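Local atomic coordinates of putative fimbriae assembly chaperone (Salmonella typhimurium, PDB entry 2CO7), a protein that probably acts as a periplasmic folding chaperone that holds fimbrial subunits ready for assembly at the cell surface. Residues F12-A18 with L32-Q38; Q45-A51 with L92-K98; I97-E103 with N119-A124. All blocks are in the same frame, centred on the assembly; numbering follows the deposited sequence.

Contact 1: F12-A18 with L32-Q38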
loop_
_atom_site.group_PDB
_atom_site.type_symbol
_atom_site.label_atom_id
_atom_site.label_comp_id
_atom_site.label_asym_id
_atom_site.label_seq_id
_atom_site.Cartn_x
_atom_site.Cartn_y
_atom_site.Cartn_z
ATOM N N PHE B 12 -5.603 -2.128 -14.947
ATOM C CA PHE B 12 -4.460 -2.948 -14.537
ATOM C C PHE B 12 -4.575 -3.403 -13.108
ATOM O O PHE B 12 -4.975 -2.625 -12.234
ATOM C CB PHE B 12 -3.132 -2.219 -14.799
ATOM C CG PHE B 12 -1.949 -3.144 -14.877
ATOM C CD1 PHE B 12 -1.890 -4.113 -15.873
ATOM C CD2 PHE B 12 -0.903 -3.040 -13.962
ATOM C CE1 PHE B 12 -0.816 -4.980 -15.963
ATOM C CE2 PHE B 12 0.187 -3.927 -14.037
ATOM C CZ PHE B 12 0.210 -4.889 -15.051
ATOM N N SER B 13 -4.239 -4.684 -12.873
ATOM C CA SER B 13 -4.361 -5.288 -11.555
ATOM C C SER B 13 -3.301 -6.395 -11.364
ATOM O O SER B 13 -2.774 -6.923 -12.330
ATOM C CB SER B 13 -5.763 -5.905 -11.365
ATOM O OG SER B 13 -5.864 -6.456 -10.052
ATOM N N VAL B 14 -2.976 -6.709 -10.116
ATOM C CA VAL B 14 -2.177 -7.902 -9.783
ATOM C C VAL B 14 -2.870 -8.569 -8.598
ATOM O O VAL B 14 -3.450 -7.872 -7.754
ATOM C CB VAL B 14 -0.664 -7.576 -9.508
ATOM C CG1 VAL B 14 -0.465 -6.773 -8.189
ATOM C CG2 VAL B 14 0.166 -8.841 -9.474
ATOM N N LYS B 15 -2.842 -9.910 -8.523
ATOM C CA LYS B 15 -3.549 -10.597 -7.443
ATOM C C LYS B 15 -2.530 -11.255 -6.543
ATOM O O LYS B 15 -1.673 -11.963 -7.042
ATOM C CB LYS B 15 -4.466 -11.682 -8.051
ATOM C CG LYS B 15 -5.213 -12.557 -7.013
ATOM C CD LYS B 15 -6.008 -13.667 -7.754
ATOM C CE LYS B 15 -6.595 -14.694 -6.819
ATOM N NZ LYS B 15 -7.293 -15.770 -7.578
ATOM N N LEU B 16 -2.616 -11.027 -5.228
ATOM C CA LEU B 16 -1.780 -11.756 -4.279
ATOM C C LEU B 16 -2.678 -12.681 -3.483
ATOM O O LEU B 16 -3.858 -12.372 -3.239
ATOM C CB LEU B 16 -1.053 -10.779 -3.328
ATOM C CG LEU B 16 0.207 -10.079 -3.831
ATOM C CD1 LEU B 16 0.151 -9.557 -5.247
ATOM C CD2 LEU B 16 0.667 -8.985 -2.844
ATOM N N GLY B 17 -2.139 -13.823 -3.084
ATOM C CA GLY B 17 -2.951 -14.824 -2.417
ATOM C C GLY B 17 -3.439 -14.494 -1.026
ATOM O O GLY B 17 -4.358 -15.133 -0.513
ATOM N N ALA B 18 -2.809 -13.520 -0.403
ATOM C CA ALA B 18 -3.116 -13.116 0.961
ATOM C C ALA B 18 -2.737 -11.626 1.099
ATOM O O ALA B 18 -2.022 -11.103 0.242
ATOM C CB ALA B 18 -2.303 -13.922 1.922
ATOM N N LEU B 32 3.770 -17.179 -1.122
ATOM C CA LEU B 32 2.738 -16.161 -1.423
ATOM C C LEU B 32 2.364 -16.367 -2.891
ATOM O O LEU B 32 3.235 -16.332 -3.753
ATOM C CB LEU B 32 3.295 -14.753 -1.208
ATOM C CG LEU B 32 2.369 -13.586 -1.603
ATOM C CD1 LEU B 32 1.048 -13.575 -0.834
ATOM C CD2 LEU B 32 3.150 -12.256 -1.413
ATOM N N SER B 33 1.095 -16.648 -3.174
ATOM C CA SER B 33 0.653 -16.829 -4.561
ATOM C C SER B 33 0.546 -15.454 -5.247
ATOM O O SER B 33 0.142 -14.486 -4.629
ATOM C CB SER B 33 -0.691 -17.560 -4.561
ATOM O OG SER B 33 -1.219 -17.746 -5.854
ATOM N N VAL B 34 0.898 -15.388 -6.526
ATOM C CA VAL B 34 0.718 -14.166 -7.328
ATOM C C VAL B 34 0.081 -14.607 -8.642
ATOM O O VAL B 34 0.531 -15.583 -9.247
ATOM C CB VAL B 34 2.098 -13.462 -7.639
ATOM C CG1 VAL B 34 3.016 -14.409 -8.360
ATOM C CG2 VAL B 34 1.909 -12.141 -8.429
ATOM N N SER B 35 -0.974 -13.903 -9.051
ATOM C CA SER B 35 -1.646 -14.188 -10.317
ATOM C C SER B 35 -1.755 -12.948 -11.173
ATOM O O SER B 35 -1.858 -11.846 -10.654
ATOM C CB SER B 35 -3.042 -14.802 -10.082
ATOM O OG SER B 35 -2.958 -15.901 -9.163
ATOM N N ASN B 36 -1.733 -13.164 -12.491
ATOM C CA ASN B 36 -1.898 -12.121 -13.494
ATOM C C ASN B 36 -3.340 -12.129 -14.006
ATOM O O ASN B 36 -3.687 -12.977 -14.814
ATOM C CB ASN B 36 -0.932 -12.438 -14.658
ATOM C CG ASN B 36 -1.101 -11.526 -15.836
ATOM O OD1 ASN B 36 -0.639 -11.828 -16.944
ATOM N ND2 ASN B 36 -1.774 -10.412 -15.628
ATOM N N PRO B 37 -4.172 -11.171 -13.581
ATOM C CA PRO B 37 -5.567 -11.097 -14.083
ATOM C C PRO B 37 -5.739 -10.674 -15.534
ATOM O O PRO B 37 -6.847 -10.817 -16.095
ATOM C CB PRO B 37 -6.226 -10.033 -13.193
ATOM C CG PRO B 37 -5.163 -9.378 -12.461
ATOM C CD PRO B 37 -3.877 -10.141 -12.571
ATOM N N GLN B 38 -4.676 -10.158 -16.138
ATOM C CA GLN B 38 -4.727 -9.647 -17.503
ATOM C C GLN B 38 -4.671 -10.765 -18.506
ATOM O O GLN B 38 -4.048 -11.795 -18.261
ATOM C CB GLN B 38 -3.552 -8.699 -17.764
ATOM C CG GLN B 38 -3.763 -7.278 -17.194
ATOM C CD GLN B 38 -3.648 -7.151 -15.652
ATOM O OE1 GLN B 38 -4.457 -6.468 -15.043
ATOM N NE2 GLN B 38 -2.647 -7.789 -15.039
HETATM O O HOH W 1 -5.177 -17.195 -8.874
#

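Contact 2: Q45-A51 with L92-K98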
loop_
_atom_site.group_PDB
_atom_site.type_symbol
_atom_site.label_atom_id
_atom_site.label_comp_id
_atom_site.label_asym_id
_atom_site.label_seq_id
_atom_site.Cartn_x
_atom_site.Cartn_y
_atom_site.Cartn_z
ATOM N N GLN B 45 8.391 -8.193 -10.478
ATOM C CA GLN B 45 9.552 -8.135 -9.625
ATOM C C GLN B 45 9.065 -8.237 -8.187
ATOM O O GLN B 45 8.117 -7.555 -7.786
ATOM C CB GLN B 45 10.290 -6.826 -9.852
ATOM C CG GLN B 45 11.470 -6.588 -8.929
ATOM C CD GLN B 45 11.682 -5.121 -8.689
ATOM O OE1 GLN B 45 12.089 -4.377 -9.585
ATOM N NE2 GLN B 45 11.378 -4.686 -7.485
ATOM N N SER B 46 9.701 -9.100 -7.409
ATOM C CA SER B 46 9.388 -9.160 -5.995
ATOM C C SER B 46 10.607 -8.777 -5.191
ATOM O O SER B 46 11.768 -9.140 -5.540
ATOM C CB SER B 46 8.903 -10.542 -5.590
ATOM O OG SER B 46 7.985 -11.059 -6.523
ATOM N N SER B 47 10.354 -8.009 -4.132
ATOM C CA SER B 47 11.391 -7.551 -3.214
ATOM C C SER B 47 10.872 -7.592 -1.763
ATOM O O SER B 47 9.681 -7.612 -1.553
ATOM C CB SER B 47 11.796 -6.106 -3.585
ATOM O OG SER B 47 10.632 -5.270 -3.577
ATOM N N VAL B 48 11.769 -7.666 -0.780
ATOM C CA VAL B 48 11.398 -7.484 0.655
ATOM C C VAL B 48 12.096 -6.239 1.203
ATOM O O VAL B 48 13.297 -6.059 0.987
ATOM C CB VAL B 48 11.756 -8.730 1.516
ATOM C CG1 VAL B 48 11.304 -8.539 2.959
ATOM C CG2 VAL B 48 11.049 -9.970 0.959
ATOM N N LYS B 49 11.353 -5.363 1.874
ATOM C CA LYS B 49 11.963 -4.162 2.490
ATOM C C LYS B 49 11.714 -4.229 3.991
ATOM O O LYS B 49 10.788 -4.917 4.449
ATOM C CB LYS B 49 11.348 -2.877 1.939
ATOM C CG LYS B 49 11.412 -2.744 0.404
ATOM C CD LYS B 49 12.824 -2.859 -0.045
ATOM C CE LYS B 49 13.649 -1.683 0.283
ATOM N NZ LYS B 49 14.760 -1.516 -0.710
ATOM N N ALA B 50 12.515 -3.487 4.745
ATOM C CA ALA B 50 12.363 -3.475 6.204
ATOM C C ALA B 50 11.058 -2.731 6.545
ATOM O O ALA B 50 10.372 -2.203 5.620
ATOM C CB ALA B 50 13.560 -2.774 6.829
ATOM N N ALA B 51 10.692 -2.693 7.835
ATOM C CA ALA B 51 9.444 -1.991 8.254
ATOM C C ALA B 51 9.340 -0.547 7.739
ATOM O O ALA B 51 8.225 -0.057 7.463
ATOM C CB ALA B 51 9.283 -2.035 9.804
ATOM N N LEU B 92 8.665 -6.629 11.621
ATOM C CA LEU B 92 7.843 -6.461 10.437
ATOM C C LEU B 92 8.719 -6.119 9.242
ATOM O O LEU B 92 9.679 -5.343 9.369
ATOM C CB LEU B 92 6.815 -5.344 10.667
ATOM C CG LEU B 92 5.846 -5.281 9.471
ATOM C CD1 LEU B 92 4.369 -5.182 9.901
ATOM C CD2 LEU B 92 6.232 -4.161 8.568
ATOM N N GLN B 93 8.397 -6.716 8.102
ATOM C CA GLN B 93 8.967 -6.339 6.801
ATOM C C GLN B 93 7.780 -6.141 5.826
ATOM O O GLN B 93 6.607 -6.393 6.173
ATOM C CB GLN B 93 9.823 -7.517 6.259
ATOM C CG GLN B 93 11.128 -7.801 6.876
ATOM C CD GLN B 93 11.084 -8.477 8.238
ATOM O OE1 GLN B 93 12.011 -8.349 8.971
ATOM N NE2 GLN B 93 10.024 -9.231 8.543
ATOM N N TRP B 94 8.089 -5.751 4.589
ATOM C CA TRP B 94 7.101 -5.666 3.541
ATOM C C TRP B 94 7.579 -6.465 2.342
ATOM O O TRP B 94 8.705 -6.280 1.887
ATOM C CB TRP B 94 6.945 -4.223 3.081
ATOM C CG TRP B 94 6.356 -3.337 4.129
ATOM C CD1 TRP B 94 7.046 -2.594 5.083
ATOM C CD2 TRP B 94 4.972 -3.131 4.380
ATOM N NE1 TRP B 94 6.147 -1.933 5.895
ATOM C CE2 TRP B 94 4.874 -2.249 5.499
ATOM C CE3 TRP B 94 3.799 -3.630 3.799
ATOM C CZ2 TRP B 94 3.639 -1.800 6.000
ATOM C CZ3 TRP B 94 2.548 -3.155 4.292
ATOM C CH2 TRP B 94 2.500 -2.281 5.408
ATOM N N VAL B 95 6.707 -7.322 1.834
ATOM C CA VAL B 95 6.971 -8.068 0.599
ATOM C C VAL B 95 6.126 -7.373 -0.483
ATOM O O VAL B 95 4.915 -7.301 -0.376
ATOM C CB VAL B 95 6.731 -9.618 0.765
ATOM C CG1 VAL B 95 5.277 -9.989 1.180
ATOM C CG2 VAL B 95 7.116 -10.363 -0.502
ATOM N N CYS B 96 6.817 -6.880 -1.512
ATOM C CA CYS B 96 6.219 -6.048 -2.545
ATOM C C CYS B 96 6.349 -6.733 -3.898
ATOM O O CYS B 96 7.369 -7.348 -4.204
ATOM C CB CYS B 96 6.948 -4.729 -2.606
ATOM S SG CYS B 96 6.703 -3.669 -1.163
ATOM N N ILE B 97 5.295 -6.606 -4.680
ATOM C CA ILE B 97 5.188 -7.223 -5.991
ATOM C C ILE B 97 4.961 -6.076 -6.944
ATOM O O ILE B 97 3.933 -5.399 -6.824
ATOM C CB ILE B 97 3.922 -8.149 -6.041
ATOM C CG1 ILE B 97 3.999 -9.295 -5.026
ATOM C CG2 ILE B 97 3.626 -8.657 -7.469
ATOM C CD1 ILE B 97 5.281 -10.015 -5.000
ATOM N N LYS B 98 5.930 -5.834 -7.829
ATOM C CA LYS B 98 5.812 -4.813 -8.879
ATOM C C LYS B 98 5.399 -5.494 -10.174
ATOM O O LYS B 98 6.069 -6.445 -10.624
ATOM C CB LYS B 98 7.150 -4.106 -9.131
ATOM C CG LYS B 98 7.049 -2.987 -10.199
ATOM C CD LYS B 98 8.409 -2.368 -10.563
ATOM C CE LYS B 98 9.107 -1.785 -9.333
ATOM N NZ LYS B 98 8.388 -0.549 -8.874
HETATM O O HOH W 2 12.111 -4.347 9.842
#

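Contact 3: I97-E103 with N119-A124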
loop_
_atom_site.group_PDB
_atom_site.type_symbol
_atom_site.label_atom_id
_atom_site.label_comp_id
_atom_site.label_asym_id
_atom_site.label_seq_id
_atom_site.Cartn_x
_atom_site.Cartn_y
_atom_site.Cartn_z
ATOM N N ILE B 97 5.295 -6.606 -4.680
ATOM C CA ILE B 97 5.188 -7.223 -5.991
ATOM C C ILE B 97 4.961 -6.076 -6.944
ATOM O O ILE B 97 3.933 -5.399 -6.824
ATOM C CB ILE B 97 3.922 -8.149 -6.041
ATOM C CG1 ILE B 97 3.999 -9.295 -5.026
ATOM C CG2 ILE B 97 3.626 -8.657 -7.469
ATOM C CD1 ILE B 97 5.281 -10.015 -5.000
ATOM N N LYS B 98 5.930 -5.834 -7.829
ATOM C CA LYS B 98 5.812 -4.813 -8.879
ATOM C C LYS B 98 5.399 -5.494 -10.174
ATOM O O LYS B 98 6.069 -6.445 -10.624
ATOM C CB LYS B 98 7.150 -4.106 -9.131
ATOM C CG LYS B 98 7.049 -2.987 -10.199
ATOM C CD LYS B 98 8.409 -2.368 -10.563
ATOM C CE LYS B 98 9.107 -1.785 -9.333
ATOM N NZ LYS B 98 8.388 -0.549 -8.874
ATOM N N ALA B 99 4.327 -4.983 -10.778
ATOM C CA ALA B 99 3.781 -5.588 -12.004
ATOM C C ALA B 99 3.791 -4.521 -13.085
ATOM O O ALA B 99 3.368 -3.382 -12.871
ATOM C CB ALA B 99 2.376 -6.140 -11.775
ATOM N N VAL B 100 4.278 -4.920 -14.250
ATOM C CA VAL B 100 4.546 -4.012 -15.357
ATOM C C VAL B 100 3.968 -4.614 -16.654
ATOM O O VAL B 100 4.381 -5.700 -17.066
ATOM C CB VAL B 100 6.077 -3.757 -15.471
ATOM C CG1 VAL B 100 6.401 -2.948 -16.669
ATOM C CG2 VAL B 100 6.598 -3.072 -14.177
ATOM N N PRO B 101 3.032 -3.887 -17.304
ATOM C CA PRO B 101 2.419 -4.349 -18.538
ATOM C C PRO B 101 3.286 -4.028 -19.752
ATOM O O PRO B 101 4.161 -3.177 -19.651
ATOM C CB PRO B 101 1.114 -3.552 -18.615
ATOM C CG PRO B 101 1.377 -2.274 -17.850
ATOM C CD PRO B 101 2.508 -2.571 -16.856
ATOM N N PRO B 102 3.023 -4.671 -20.893
ATOM C CA PRO B 102 3.773 -4.321 -22.102
ATOM C C PRO B 102 3.424 -2.905 -22.555
ATOM O O PRO B 102 2.357 -2.418 -22.206
ATOM C CB PRO B 102 3.299 -5.342 -23.145
ATOM C CG PRO B 102 2.272 -6.172 -22.530
ATOM C CD PRO B 102 2.022 -5.734 -21.122
ATOM N N GLU B 103 4.317 -2.248 -23.311
ATOM C CA GLU B 103 4.006 -0.931 -23.930
ATOM C C GLU B 103 2.729 -0.997 -24.772
ATOM O O GLU B 103 2.436 -2.016 -25.386
ATOM C CB GLU B 103 5.133 -0.453 -24.848
ATOM C CG GLU B 103 6.285 0.299 -24.169
ATOM C CD GLU B 103 7.277 0.847 -25.197
ATOM O OE1 GLU B 103 6.939 1.835 -25.912
ATOM O OE2 GLU B 103 8.391 0.276 -25.317
ATOM N N ASN B 119 -0.794 4.175 -19.820
ATOM C CA ASN B 119 -0.337 2.896 -19.246
ATOM C C ASN B 119 -0.081 3.014 -17.758
ATOM O O ASN B 119 -0.025 4.116 -17.201
ATOM C CB ASN B 119 0.887 2.325 -19.993
ATOM C CG ASN B 119 0.839 0.769 -20.151
ATOM O OD1 ASN B 119 1.611 0.176 -20.940
ATOM N ND2 ASN B 119 -0.080 0.122 -19.442
ATOM N N LEU B 120 0.074 1.859 -17.114
ATOM C CA LEU B 120 0.174 1.827 -15.674
ATOM C C LEU B 120 1.233 0.835 -15.246
ATOM O O LEU B 120 1.522 -0.113 -15.960
ATOM C CB LEU B 120 -1.175 1.411 -15.103
ATOM C CG LEU B 120 -2.372 2.373 -15.194
ATOM C CD1 LEU B 120 -3.659 1.636 -14.823
ATOM C CD2 LEU B 120 -2.196 3.614 -14.296
ATOM N N SER B 121 1.810 1.046 -14.075
ATOM C CA SER B 121 2.499 -0.033 -13.408
ATOM C C SER B 121 2.057 0.014 -11.950
ATOM O O SER B 121 1.695 1.070 -11.444
ATOM C CB SER B 121 4.010 0.112 -13.536
ATOM O OG SER B 121 4.469 1.190 -12.765
ATOM N N ILE B 122 2.052 -1.130 -11.284
ATOM C CA ILE B 122 1.522 -1.157 -9.921
ATOM C C ILE B 122 2.425 -1.932 -8.979
ATOM O O ILE B 122 3.194 -2.789 -9.415
ATOM C CB ILE B 122 0.013 -1.602 -9.860
ATOM C CG1 ILE B 122 -0.168 -3.027 -10.352
ATOM C CG2 ILE B 122 -0.892 -0.695 -10.781
ATOM C CD1 ILE B 122 -1.690 -3.528 -10.302
ATOM N N ASN B 123 2.343 -1.585 -7.696
ATOM C CA ASN B 123 3.180 -2.196 -6.666
ATOM C C ASN B 123 2.285 -2.533 -5.510
ATOM O O ASN B 123 1.674 -1.633 -4.914
ATOM C CB ASN B 123 4.269 -1.227 -6.197
ATOM C CG ASN B 123 5.095 -0.706 -7.313
ATOM O OD1 ASN B 123 6.102 -1.320 -7.665
ATOM N ND2 ASN B 123 4.674 0.418 -7.917
ATOM N N ALA B 124 2.119 -3.830 -5.244
ATOM C CA ALA B 124 1.274 -4.272 -4.159
ATOM C C ALA B 124 2.173 -4.825 -3.076
ATOM O O ALA B 124 2.898 -5.784 -3.325
ATOM C CB ALA B 124 0.276 -5.384 -4.660
#

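Contact 1: F12-A18 with L32-Q38
K15 and S35 form an antiparallel hydrogen-bonded pair and L16 and V34 the non-hydrogen-bonded pair beside it, with the CA atoms of L16 and V34 4.6 Å apart. K15 N bonds to S35 O and S35 N to K15 O. One step on, G17 N bonds to S33 O. Beyond S35 the regular ladder stops, and the Q38 side chain takes over. Its OE1 accepts from S13 N at 2.8 Å, and its NE2 donates to S13 O at 2.8 Å. The NE2 bond lies in the amide plane and the S13 carbonyl plane; the donor to OE1 is tilted 28° from its carbonyl plane. A bend at chi2 (74°) turns the amide back to the strand. The F12 ring lies against this amide, CE1 3.5 Å from Q38 NE2, the two planes 31° apart. P37 sets CG against S13 CB at 3.7 Å. V14, L16, L32 and V34 turn inward; V14 CG2 meets V34 CG2 at 3.9 Å. On the other face, K15 stretches its extended chain over S35. A water links K15 NZ, at 2.9 Å, to S35 OG. S13 OG bonds to the backbone of a neighbouring protein chain, and F12 and S13 pair with a strand of that chain. The Q38 amide thus copies a peptide group: it grips both backbone polar atoms of S13, limits its own rotation, and so carries the link between strand 10-16 and the residues after strand 30-35 past the last backbone bond between them.

Contact 2: Q45-A51 with L92-K98
The W94 indole lies against the end of strand 45-50. L92 CD2 sits over one face, 3.4 Å above the plane and offset toward the rim. At the edge are the carbonyls of A50 and A51: A50 O is 3.4 Å from W94 CD1, and NE1 donates to A51 O at 3.2 Å. The acceptor is close to the ring plane, but NE1 stands 36° out of the A51 carbonyl plane, and the N-H...O angle is 140°. The bond is therefore bent. An aromatic side chain of a neighbouring protein chain meets W94 edge-to-face.

L92 CD2 also touches A51 CB at 3.9 Å. A water joins A51 N to L92 O, bridging the strands where their direct pairing ends. Along the ladder, Q45 pairs with K98, S47 with C96 and K49 with W94, each through two backbone hydrogen bonds. S46 with I97 and V48 with V95 are the non-hydrogen-bonded pairs between them.

On the face of S46, V48, V95 and I97, V48 CG1 rests on Q93 CB at 3.8 Å. I97 turns CD1 onto S46 CB at 3.7 Å, because CG1 lies beside the backbone N (chi1 -62°) and chi2 brings the methyl back. On the other face, Q45 and K98 run side by side, and S47 OG packs on C96 CB. C96 forms the disulfide with C125 on the adjoining strand 116-131. Q93 NE2 donates to L128 O of that strand.

The two strands are antiparallel neighbours in the immunoglobulin-like N-terminal domain of a PapD-type pilus chaperone.

Contact 3: I97-E103 with N119-A124
K98 and N123 meet across the strands through a side-chain hydrogen bond between K98 NZ and N123 OD1 of 2.7 Å. The lysine bends at chi3 (-58°) and chi4 (-71°), which brings NZ round beside the asparagine, to OD1, and OD1 also lies 3.2 Å from K98 CG. N123 ND2 has another partner, the backbone of a neighbouring protein chain.

Backbone hydrogen bonds join I97 with A124 and A99 with I122, two bonds to each pair. K98 and N123 form the non-hydrogen-bonded pair between them, their CA atoms 4.3 Å apart. The carbonyl of I97 also takes a CA-H...O contact from N123 CA at 3.3 Å.

Apolar contacts are lighter. A99 CB faces I122 CG1 at 4.3 Å, and V100 CG2 meets S121 CB at 4.2 Å. Past the end of the ladder the P101 ring lies alongside the N119 side chain, the two running in opposite senses. F12 touches A99, P101 and I122.

Residues 119-124 also pair in parallel with a strand of the neighbouring protein chain. S121 OG bonds to an acidic side chain there. This fits donor-strand complementation, in which strand G1 of a pilus chaperone completes the fold of a bound subunit.

All three contacts belong to the N-terminal domain. Contacts 2 and 3 share I97 and K98: strand 91-100 pairs with strand 42-50 in contact 2 and with strand 116-131 in contact 3. Their centres are about 15 Å apart. Contact 1 packs against both through the core. Its L16 CD1 lies 3.9 Å from I97 CG1, and its L32 CD2 lies 4.0 Å from V95 CG1. Toward contact 3, about 11 Å away between centres, F12 CE1 is 3.6 Å from P101 CB. Contacts 1 and 3 both carry strands that continue into sheet pairing with the other protein chain, antiparallel at F12-S13 and parallel at 119-124.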